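Side-chain contacts in VipE (Legionella pneumophila subsp. pneumophila str. Philadelphia 1, PDB 4QN8), which is an effector protein of the pathogen, here represented by its all-helical N-terminal part, whose molecular function is not established: residues Asp74-His79 and Pro116-Glu121; Gln80-Met85 and Glu120-Ser125. All blocks are in the same frame, centred on the assembly; numbering follows the deposited sequence.

Contact 1: residues Asp74-His79 and Pro116-Glu121; sequences DSEILH and PTKAEE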
loop_
_atom_site.group_PDB
_atom_site.type_symbol
_atom_site.label_atom_id
_atom_site.label_comp_id
_atom_site.label_asym_id
_atom_site.label_seq_id
_atom_site.Cartn_x
_atom_site.Cartn_y
_atom_site.Cartn_z
ATOM N N ASP A 74 -8.290 -1.136 13.284
ATOM C CA ASP A 74 -8.575 -2.444 13.857
ATOM C C ASP A 74 -8.054 -3.504 12.865
ATOM O O ASP A 74 -8.077 -3.276 11.643
ATOM C CB ASP A 74 -10.093 -2.516 14.101
ATOM C CG ASP A 74 -10.626 -3.921 14.190
ATOM O OD1 ASP A 74 -10.873 -4.532 13.122
ATOM O OD2 ASP A 74 -10.852 -4.406 15.319
ATOM N N SER A 75 -7.537 -4.634 13.357
ATOM C CA SER A 75 -6.874 -5.587 12.440
ATOM C C SER A 75 -7.810 -6.143 11.371
ATOM O O SER A 75 -7.414 -6.313 10.211
ATOM C CB SER A 75 -6.178 -6.727 13.184
ATOM O OG SER A 75 -7.078 -7.496 13.978
ATOM N N GLU A 76 -9.046 -6.441 11.759
ATOM C CA GLU A 76 -10.027 -6.924 10.786
ATOM C C GLU A 76 -10.484 -5.833 9.818
ATOM O O GLU A 76 -10.737 -6.123 8.651
ATOM C CB GLU A 76 -11.219 -7.610 11.466
ATOM C CG GLU A 76 -10.899 -8.991 12.050
ATOM C CD GLU A 76 -10.770 -10.102 11.008
ATOM O OE1 GLU A 76 -10.702 -9.802 9.796
ATOM O OE2 GLU A 76 -10.735 -11.289 11.410
ATOM N N ILE A 77 -10.580 -4.583 10.281
ATOM C CA ILE A 77 -10.838 -3.465 9.354
ATOM C C ILE A 77 -9.704 -3.323 8.335
ATOM O O ILE A 77 -9.942 -3.152 7.131
ATOM C CB ILE A 77 -11.065 -2.115 10.080
ATOM C CG1 ILE A 77 -12.361 -2.149 10.903
ATOM C CG2 ILE A 77 -11.140 -0.973 9.066
ATOM C CD1 ILE A 77 -13.615 -1.902 10.087
ATOM N N LEU A 78 -8.466 -3.400 8.814
ATOM C CA LEU A 78 -7.311 -3.404 7.933
ATOM C C LEU A 78 -7.354 -4.564 6.941
ATOM O O LEU A 78 -7.047 -4.380 5.756
ATOM C CB LEU A 78 -6.033 -3.458 8.774
ATOM C CG LEU A 78 -4.733 -3.803 8.070
ATOM C CD1 LEU A 78 -4.296 -2.675 7.134
ATOM C CD2 LEU A 78 -3.686 -4.067 9.155
ATOM N N HIS A 79 -7.751 -5.745 7.399
ATOM C CA HIS A 79 -7.776 -6.896 6.488
ATOM C C HIS A 79 -8.797 -6.672 5.378
ATOM O O HIS A 79 -8.543 -6.946 4.204
ATOM C CB HIS A 79 -8.098 -8.187 7.228
ATOM C CG HIS A 79 -8.018 -9.394 6.356
ATOM N ND1 HIS A 79 -6.815 -9.970 6.009
ATOM C CD2 HIS A 79 -8.979 -10.106 5.723
ATOM C CE1 HIS A 79 -7.043 -11.005 5.213
ATOM N NE2 HIS A 79 -8.345 -11.104 5.019
ATOM N N PRO A 116 0.846 -11.139 10.289
ATOM C CA PRO A 116 1.188 -12.003 9.145
ATOM C C PRO A 116 0.275 -13.213 8.940
ATOM O O PRO A 116 0.053 -13.586 7.787
ATOM C CB PRO A 116 2.614 -12.469 9.466
ATOM C CG PRO A 116 2.774 -12.276 10.925
ATOM C CD PRO A 116 1.948 -11.064 11.266
ATOM N N THR A 117 -0.226 -13.818 10.011
ATOM C CA THR A 117 -1.111 -14.982 9.876
ATOM C C THR A 117 -2.400 -14.639 9.131
ATOM O O THR A 117 -2.870 -15.404 8.278
ATOM C CB THR A 117 -1.476 -15.587 11.242
ATOM O OG1 THR A 117 -0.283 -16.032 11.900
ATOM C CG2 THR A 117 -2.423 -16.769 11.068
ATOM N N LYS A 118 -2.978 -13.489 9.470
ATOM C CA LYS A 118 -4.188 -13.016 8.810
ATOM C C LYS A 118 -3.915 -12.560 7.377
ATOM O O LYS A 118 -4.722 -12.788 6.474
ATOM C CB LYS A 118 -4.797 -11.867 9.609
ATOM C CG LYS A 118 -6.142 -11.410 9.089
ATOM C CD LYS A 118 -7.124 -12.574 9.017
ATOM C CE LYS A 118 -8.543 -12.081 8.799
ATOM N NZ LYS A 118 -9.499 -13.206 8.602
ATOM N N ALA A 119 -2.775 -11.919 7.164
ATOM C CA ALA A 119 -2.459 -11.364 5.844
ATOM C C ALA A 119 -2.207 -12.454 4.808
ATOM O O ALA A 119 -2.368 -12.235 3.590
ATOM C CB ALA A 119 -1.275 -10.448 5.932
ATOM N N GLU A 120 -1.821 -13.632 5.281
ATOM C CA GLU A 120 -1.539 -14.748 4.382
ATOM C C GLU A 120 -2.727 -15.106 3.484
ATOM O O GLU A 120 -2.542 -15.592 2.363
ATOM C CB GLU A 120 -1.090 -15.971 5.186
ATOM C CG GLU A 120 -0.579 -17.102 4.341
ATOM C CD GLU A 120 0.671 -16.743 3.553
ATOM O OE1 GLU A 120 1.318 -15.701 3.841
ATOM O OE2 GLU A 120 1.010 -17.522 2.643
ATOM N N GLU A 121 -3.939 -14.847 3.963
ATOM C CA GLU A 121 -5.142 -15.188 3.207
ATOM C C GLU A 121 -5.275 -14.414 1.882
ATOM O O GLU A 121 -5.992 -14.845 0.978
ATOM C CB GLU A 121 -6.388 -14.987 4.074
ATOM C CG GLU A 121 -6.383 -15.799 5.371
ATOM C CD GLU A 121 -7.581 -15.489 6.260
ATOM O OE1 GLU A 121 -8.507 -14.787 5.791
ATOM O OE2 GLU A 121 -7.594 -15.948 7.428
HETATM O O HOH W 1 -9.848 -13.552 11.244
HETATM O O HOH W 2 -11.522 -11.538 8.065
#
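Two waters accept hydrogen bonds from Lys118 NZ and link it to Glu76, while the carboxylates of Glu76 and Glu121 stand farther off, in a long and a weak ion pair. One water, 2.7 Å from Lys118 NZ, passes a hydrogen bond on to Glu76 OE2, and a second does the same for Glu76 OE1. Directly, Lys118 NZ is 3.6 Å from Glu76 OE2, and the weak bond to Glu121 OE1 on the ammonium group's own segment is 3.4 Å. Glu76 reaches in because its chain folds at chi2 (-75°), while the lysine comes across it at about a right angle. The aliphatic part of Lys118 is used as well: CE sits over the centre of one face of the His79 ring, 3.7 Å from the centroid, a CH-pi contact only 11° off the ring normal. Lysine suits this place because its methylenes can cover a ring while its charged end stays among water and acids. His79 swings toward the lysine with CG anti to its backbone N (chi1 -175°), and its ND1 is hydrogen-bonded to Glu111 of helix 103-114. Glu76, Lys118 and Glu121 thus form a surface salt-bridge network tying the first turn of helix 75-88 to short helix 116-119.

Contact 2: residues Gln80-Met85 and Glu120-Ser125; sequences QLTSRM and EEHFNS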
loop_
_atom_site.group_PDB
_atom_site.type_symbol
_atom_site.label_atom_id
_atom_site.label_comp_id
_atom_site.label_asym_id
_atom_site.label_seq_id
_atom_site.Cartn_x
_atom_site.Cartn_y
_atom_site.Cartn_z
ATOM N N GLN A 80 -9.954 -6.157 5.772
ATOM C CA GLN A 80 -11.077 -5.915 4.864
ATOM C C GLN A 80 -10.676 -4.844 3.850
ATOM O O GLN A 80 -10.902 -4.997 2.644
ATOM C CB GLN A 80 -12.269 -5.454 5.711
ATOM C CG GLN A 80 -13.627 -5.383 5.061
ATOM C CD GLN A 80 -14.698 -4.991 6.085
ATOM O OE1 GLN A 80 -14.599 -3.933 6.719
ATOM N NE2 GLN A 80 -15.706 -5.853 6.272
ATOM N N LEU A 81 -10.054 -3.768 4.323
ATOM C CA LEU A 81 -9.608 -2.712 3.410
ATOM C C LEU A 81 -8.596 -3.261 2.409
ATOM O O LEU A 81 -8.699 -3.008 1.211
ATOM C CB LEU A 81 -8.995 -1.524 4.160
ATOM C CG LEU A 81 -9.942 -0.549 4.857
ATOM C CD1 LEU A 81 -9.135 0.437 5.695
ATOM C CD2 LEU A 81 -10.812 0.186 3.847
ATOM N N THR A 82 -7.635 -4.035 2.889
ATOM C CA THR A 82 -6.617 -4.576 1.989
ATOM C C THR A 82 -7.230 -5.490 0.921
ATOM O O THR A 82 -6.841 -5.449 -0.261
ATOM C CB THR A 82 -5.560 -5.323 2.801
ATOM O OG1 THR A 82 -4.939 -4.390 3.693
ATOM C CG2 THR A 82 -4.485 -5.933 1.890
ATOM N N SER A 83 -8.199 -6.299 1.316
ATOM C CA SER A 83 -8.854 -7.194 0.360
ATOM C C SER A 83 -9.619 -6.418 -0.704
ATOM O O SER A 83 -9.586 -6.775 -1.892
ATOM C CB SER A 83 -9.820 -8.146 1.071
ATOM O OG SER A 83 -9.115 -9.069 1.875
ATOM N N ARG A 84 -10.308 -5.364 -0.279
ATOM C CA ARG A 84 -11.022 -4.518 -1.219
ATOM C C ARG A 84 -10.060 -3.847 -2.175
ATOM O O ARG A 84 -10.329 -3.756 -3.371
ATOM C CB ARG A 84 -11.838 -3.459 -0.482
ATOM C CG ARG A 84 -13.011 -4.013 0.259
ATOM C CD ARG A 84 -13.713 -2.890 0.974
ATOM N NE ARG A 84 -14.451 -2.024 0.050
ATOM C CZ ARG A 84 -14.825 -0.784 0.357
ATOM N NH1 ARG A 84 -14.504 -0.272 1.540
ATOM N NH2 ARG A 84 -15.504 -0.051 -0.518
HETATM N N MSE A 85 -8.926 -3.379 -1.658
HETATM C CA MSE A 85 -7.966 -2.702 -2.508
HETATM C C MSE A 85 -7.427 -3.648 -3.568
HETATM O O MSE A 85 -7.228 -3.250 -4.722
HETATM C CB MSE A 85 -6.825 -2.108 -1.673
HETATM C CG MSE A 85 -7.288 -0.960 -0.788
HETATM SE SE MSE A 85 -5.751 -0.349 0.228
HETATM C CE MSE A 85 -6.581 1.093 1.230
ATOM N N GLU A 120 -1.821 -13.632 5.281
ATOM C CA GLU A 120 -1.539 -14.748 4.382
ATOM C C GLU A 120 -2.727 -15.106 3.484
ATOM O O GLU A 120 -2.542 -15.592 2.363
ATOM C CB GLU A 120 -1.090 -15.971 5.186
ATOM C CG GLU A 120 -0.579 -17.102 4.341
ATOM C CD GLU A 120 0.671 -16.743 3.553
ATOM O OE1 GLU A 120 1.318 -15.701 3.841
ATOM O OE2 GLU A 120 1.010 -17.522 2.643
ATOM N N GLU A 121 -3.939 -14.847 3.963
ATOM C CA GLU A 121 -5.142 -15.188 3.207
ATOM C C GLU A 121 -5.275 -14.414 1.882
ATOM O O GLU A 121 -5.992 -14.845 0.978
ATOM C CB GLU A 121 -6.388 -14.987 4.074
ATOM C CG GLU A 121 -6.383 -15.799 5.371
ATOM C CD GLU A 121 -7.581 -15.489 6.260
ATOM O OE1 GLU A 121 -8.507 -14.787 5.791
ATOM O OE2 GLU A 121 -7.594 -15.948 7.428
ATOM N N HIS A 122 -4.589 -13.286 1.771
ATOM C CA HIS A 122 -4.687 -12.453 0.566
ATOM C C HIS A 122 -4.070 -13.141 -0.645
ATOM O O HIS A 122 -4.427 -12.835 -1.790
ATOM C CB HIS A 122 -4.005 -11.101 0.758
ATOM C CG HIS A 122 -4.687 -10.205 1.739
ATOM N ND1 HIS A 122 -6.020 -9.868 1.639
ATOM C CD2 HIS A 122 -4.211 -9.554 2.827
ATOM C CE1 HIS A 122 -6.337 -9.054 2.637
ATOM N NE2 HIS A 122 -5.256 -8.845 3.360
ATOM N N PHE A 123 -3.147 -14.069 -0.401
ATOM C CA PHE A 123 -2.477 -14.767 -1.501
ATOM C C PHE A 123 -3.353 -15.834 -2.124
ATOM O O PHE A 123 -2.994 -16.410 -3.146
ATOM C CB PHE A 123 -1.137 -15.344 -1.036
ATOM C CG PHE A 123 -0.183 -14.287 -0.565
ATOM C CD1 PHE A 123 0.613 -13.599 -1.467
ATOM C CD2 PHE A 123 -0.127 -13.932 0.769
ATOM C CE1 PHE A 123 1.476 -12.602 -1.038
ATOM C CE2 PHE A 123 0.734 -12.935 1.204
ATOM C CZ PHE A 123 1.531 -12.267 0.302
ATOM N N ASN A 124 -4.501 -16.083 -1.501
ATOM C CA ASN A 124 -5.516 -16.984 -2.037
ATOM C C ASN A 124 -6.582 -16.273 -2.871
ATOM O O ASN A 124 -7.449 -16.920 -3.468
ATOM C CB ASN A 124 -6.196 -17.748 -0.897
ATOM C CG ASN A 124 -5.284 -18.765 -0.256
ATOM O OD1 ASN A 124 -4.389 -19.310 -0.906
ATOM N ND2 ASN A 124 -5.507 -19.034 1.030
ATOM N N SER A 125 -6.514 -14.947 -2.912
ATOM C CA SER A 125 -7.556 -14.140 -3.533
ATOM C C SER A 125 -7.522 -14.323 -5.049
ATOM O O SER A 125 -6.465 -14.640 -5.617
ATOM C CB SER A 125 -7.357 -12.662 -3.178
ATOM O OG SER A 125 -6.137 -12.187 -3.737
HETATM O O HOH W 3 -7.690 -10.604 -0.424
#
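Thr82 and His122 make the buried, tightly packed part of this contact, Ser83 and a water its polar side. The methyl group of Thr82 lies over one face of the imidazole, displaced toward the rim: CG2 is 3.4 Å from His122 NE2 and 3.7 Å from the ring centroid. This is a CH-pi contact, 27° off the ring normal, and both residues are buried. Threonine fits here because its two branches do different work. With chi1 at -62°, CG2 stands anti to the backbone N and is presented to the ring, whereas OG1 turns back to bond Leu78 O one turn earlier in its own helix. The hydroxyl is therefore satisfied without a partner across the contact, and only carbon faces the histidine.

His122 is held by more than packing. Its NE2 is hydrogen-bonded to Glu111 of helix 103-114, which probably restrains the rotation of the ring, and Leu108 of that helix touches its side chain.

The other side is polar and bridged by water, and Ser83 there is partly exposed. Ser83 OG lies at the ring edge, near its plane, and a water in the same region bridges the two residues, 2.8 Å from His122 ND1 and 3.1 Å from Ser83 OG. Serine suits the place because its hydroxyl can bond the carbonyl of His79, one turn back, and also meet the water.

Beyond the ring, Ser125 OG bonds His122 O at 2.7 Å, and Ser125 N shares that carbonyl. Ser125 also stands as N-cap of helix 126-131. A single histidine thus makes a buried contact joining helix 75-88 to the 3-10 segment between helices 116-119 and 126-131 of this all-helical fold.

How the contacts relate
Contacts 1 and 2 follow one another along helix 75-88 and along the chain from helix 116-119 into the 3-10 segment 121-124, with centres about 8 Å apart. Their two histidines join them: the rings of His79 and His122 are stacked, and His79 ND1 lies 3.3 Å from His122 NE2. Glu111 of helix 103-114 bonds both, OE2 to His79 and OE1 to His122, so one carboxylate is bonded to a ring in each contact and probably fixes how both are turned. Contact 1 is the charged surface end and contact 2 the buried one. A beta-mercaptoethanol, probably from the crystallisation liquor, lies about 4 Å from the Lys118 side chain.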